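Local coordinates for extracellular solute-binding protein (PDB 3PU5), which probably binds a small solute, perhaps a polyamine, outside the cytoplasm for uptake by a transporter, as periplasmic binding proteins do, at residues Y71-R75 and A76-A80. Residues are numbered along the deposited sequence; the frame is centred on the assembly and turned at random.
Sequences YRLIR and AKKLA
Leu73 and Ile74 in the last turn of helix 67-75 meet Lys77, Lys78 and Leu79 just beyond it in a local helix-ending contact, a Schellman motif at the edge of one lobe of this periplasmic-binding-protein fold. Two backbone bonds define it. Lys78 N reaches back to Leu73 O at 3.0 Å in a nearly straight bond, with an N-H...O angle of 174°. The shorter loop runs from Lys77 N to Ile74 O at 3.2 Å. Lys77, the C-prime residue, carries the positive phi (59°) that goes with this turn. One residue earlier, Ala76 N bonds only weakly to Arg72 O at 3.0 Å, as helical geometry gives out.

The hydrophobic contact that classically accompanies the motif is made by the aliphatic part of Lys78: its CB lies 4.0 Å from Leu73 CD2, crossing that side chain at about a right angle before its own chain leads away. Just past the motif, the turn brings Leu79 back against the helix as additional apolar packing. Its two methyls divide the work: CD1 lies 3.7 Å from Ile74 CD1, while CD2 sits 4.1 Å from Leu73 CB and equally near Leu73 CD1. Leu79 crosses both partners at about a right angle. With CG anti to its own carbonyl carbon (chi1 -52°), it lets its fork straddle the two helix residues. Beyond the pair, Leu73 also packs on Ile51 and Leu52 of helix 44-53, and Leu79 on Ala245 of strand 238-246, to which Ala80 is joined through Val246.

Chemically, Leu73 O and Ile74 O are thus taken up by amides of the departing chain, while three buried aliphatic side chains tie the helix end to the strand-bound segment that follows.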
loop_
_atom_site.group_PDB
_atom_site.type_symbol
_atom_site.label_atom_id
_atom_site.label_comp_id
_atom_site.label_asym_id
_atom_site.label_seq_id
_atom_site.Cartn_x
_atom_site.Cartn_y
_atom_site.Cartn_z
ATOM N N TYR A 71 0.500 -11.404 -7.933
ATOM C CA TYR A 71 1.174 -12.631 -7.540
ATOM C C TYR A 71 0.690 -13.794 -8.405
ATOM O O TYR A 71 1.411 -14.752 -8.611
ATOM C CB TYR A 71 0.968 -12.931 -6.053
ATOM C CG TYR A 71 2.087 -13.766 -5.461
ATOM C CD1 TYR A 71 1.923 -15.133 -5.235
ATOM C CD2 TYR A 71 3.312 -13.191 -5.144
ATOM C CE1 TYR A 71 2.949 -15.902 -4.699
ATOM C CE2 TYR A 71 4.343 -13.948 -4.609
ATOM C CZ TYR A 71 4.155 -15.304 -4.391
ATOM O OH TYR A 71 5.182 -16.062 -3.861
ATOM N N ARG A 72 -0.529 -13.695 -8.929
ATOM C CA ARG A 72 -1.040 -14.716 -9.845
ATOM C C ARG A 72 -0.185 -14.780 -11.113
ATOM O O ARG A 72 0.157 -15.863 -11.601
ATOM C CB ARG A 72 -2.502 -14.432 -10.220
ATOM C CG ARG A 72 -3.476 -14.506 -9.063
ATOM C CD ARG A 72 -4.816 -13.867 -9.430
ATOM N NE ARG A 72 -5.536 -14.628 -10.447
ATOM C CZ ARG A 72 -6.678 -14.236 -11.003
ATOM N NH1 ARG A 72 -7.232 -13.084 -10.642
ATOM N NH2 ARG A 72 -7.273 -14.995 -11.918
ATOM N N LEU A 73 0.142 -13.608 -11.643
ATOM C CA LEU A 73 0.904 -13.500 -12.874
ATOM C C LEU A 73 2.347 -13.917 -12.658
ATOM O O LEU A 73 3.001 -14.424 -13.564
ATOM C CB LEU A 73 0.861 -12.068 -13.387
ATOM C CG LEU A 73 -0.505 -11.663 -13.904
ATOM C CD1 LEU A 73 -0.367 -10.422 -14.768
ATOM C CD2 LEU A 73 -1.066 -12.816 -14.700
ATOM N N ILE A 74 2.844 -13.679 -11.452
ATOM C CA ILE A 74 4.163 -14.165 -11.066
ATOM C C ILE A 74 4.205 -15.683 -11.114
ATOM O O ILE A 74 5.116 -16.270 -11.693
ATOM C CB ILE A 74 4.523 -13.725 -9.644
ATOM C CG1 ILE A 74 4.959 -12.267 -9.651
ATOM C CG2 ILE A 74 5.666 -14.580 -9.098
ATOM C CD1 ILE A 74 6.250 -12.059 -10.396
ATOM N N ARG A 75 3.212 -16.309 -10.491
ATOM C CA ARG A 75 3.125 -17.761 -10.424
ATOM C C ARG A 75 2.941 -18.393 -11.806
ATOM O O ARG A 75 3.357 -19.531 -12.030
ATOM C CB ARG A 75 1.976 -18.176 -9.501
ATOM C CG ARG A 75 2.181 -17.766 -8.050
ATOM C CD ARG A 75 3.442 -18.390 -7.482
ATOM N NE ARG A 75 3.387 -19.850 -7.537
ATOM C CZ ARG A 75 4.284 -20.657 -6.975
ATOM N NH1 ARG A 75 5.314 -20.145 -6.302
ATOM N NH2 ARG A 75 4.149 -21.976 -7.081
ATOM N N ALA A 76 2.319 -17.655 -12.725
ATOM C CA ALA A 76 2.060 -18.166 -14.070
ATOM C C ALA A 76 3.082 -17.701 -15.120
ATOM O O ALA A 76 2.878 -17.904 -16.316
ATOM C CB ALA A 76 0.645 -17.811 -14.506
ATOM N N LYS A 77 4.166 -17.075 -14.668
ATOM C CA LYS A 77 5.271 -16.670 -15.547
ATOM C C LYS A 77 4.850 -15.718 -16.676
ATOM O O LYS A 77 5.286 -15.869 -17.831
ATOM C CB LYS A 77 5.967 -17.898 -16.149
ATOM C CG LYS A 77 6.115 -19.080 -15.198
ATOM C CD LYS A 77 6.994 -18.762 -13.990
ATOM C CE LYS A 77 7.154 -20.004 -13.100
ATOM N NZ LYS A 77 7.982 -19.755 -11.879
ATOM N N LYS A 78 4.019 -14.733 -16.350
ATOM C CA LYS A 78 3.503 -13.829 -17.380
ATOM C C LYS A 78 4.240 -12.488 -17.449
ATOM O O LYS A 78 3.918 -11.636 -18.277
ATOM C CB LYS A 78 2.000 -13.604 -17.194
ATOM C CG LYS A 78 1.158 -14.853 -17.455
ATOM C CD LYS A 78 1.214 -15.225 -18.931
ATOM C CE LYS A 78 0.351 -16.430 -19.234
ATOM N NZ LYS A 78 0.612 -16.907 -20.627
ATOM N N LEU A 79 5.243 -12.309 -16.597
ATOM C CA LEU A 79 5.929 -11.026 -16.493
ATOM C C LEU A 79 7.376 -11.151 -16.945
ATOM O O LEU A 79 8.019 -12.150 -16.671
ATOM C CB LEU A 79 5.880 -10.548 -15.043
ATOM C CG LEU A 79 4.474 -10.529 -14.440
ATOM C CD1 LEU A 79 4.528 -10.103 -12.968
ATOM C CD2 LEU A 79 3.588 -9.598 -15.246
ATOM N N ALA A 80 7.895 -10.142 -17.638
ATOM C CA ALA A 80 9.270 -10.216 -18.118
ATOM C C ALA A 80 10.261 -9.843 -17.022
ATOM O O ALA A 80 9.958 -9.037 -16.142
ATOM C CB ALA A 80 9.464 -9.324 -19.345
#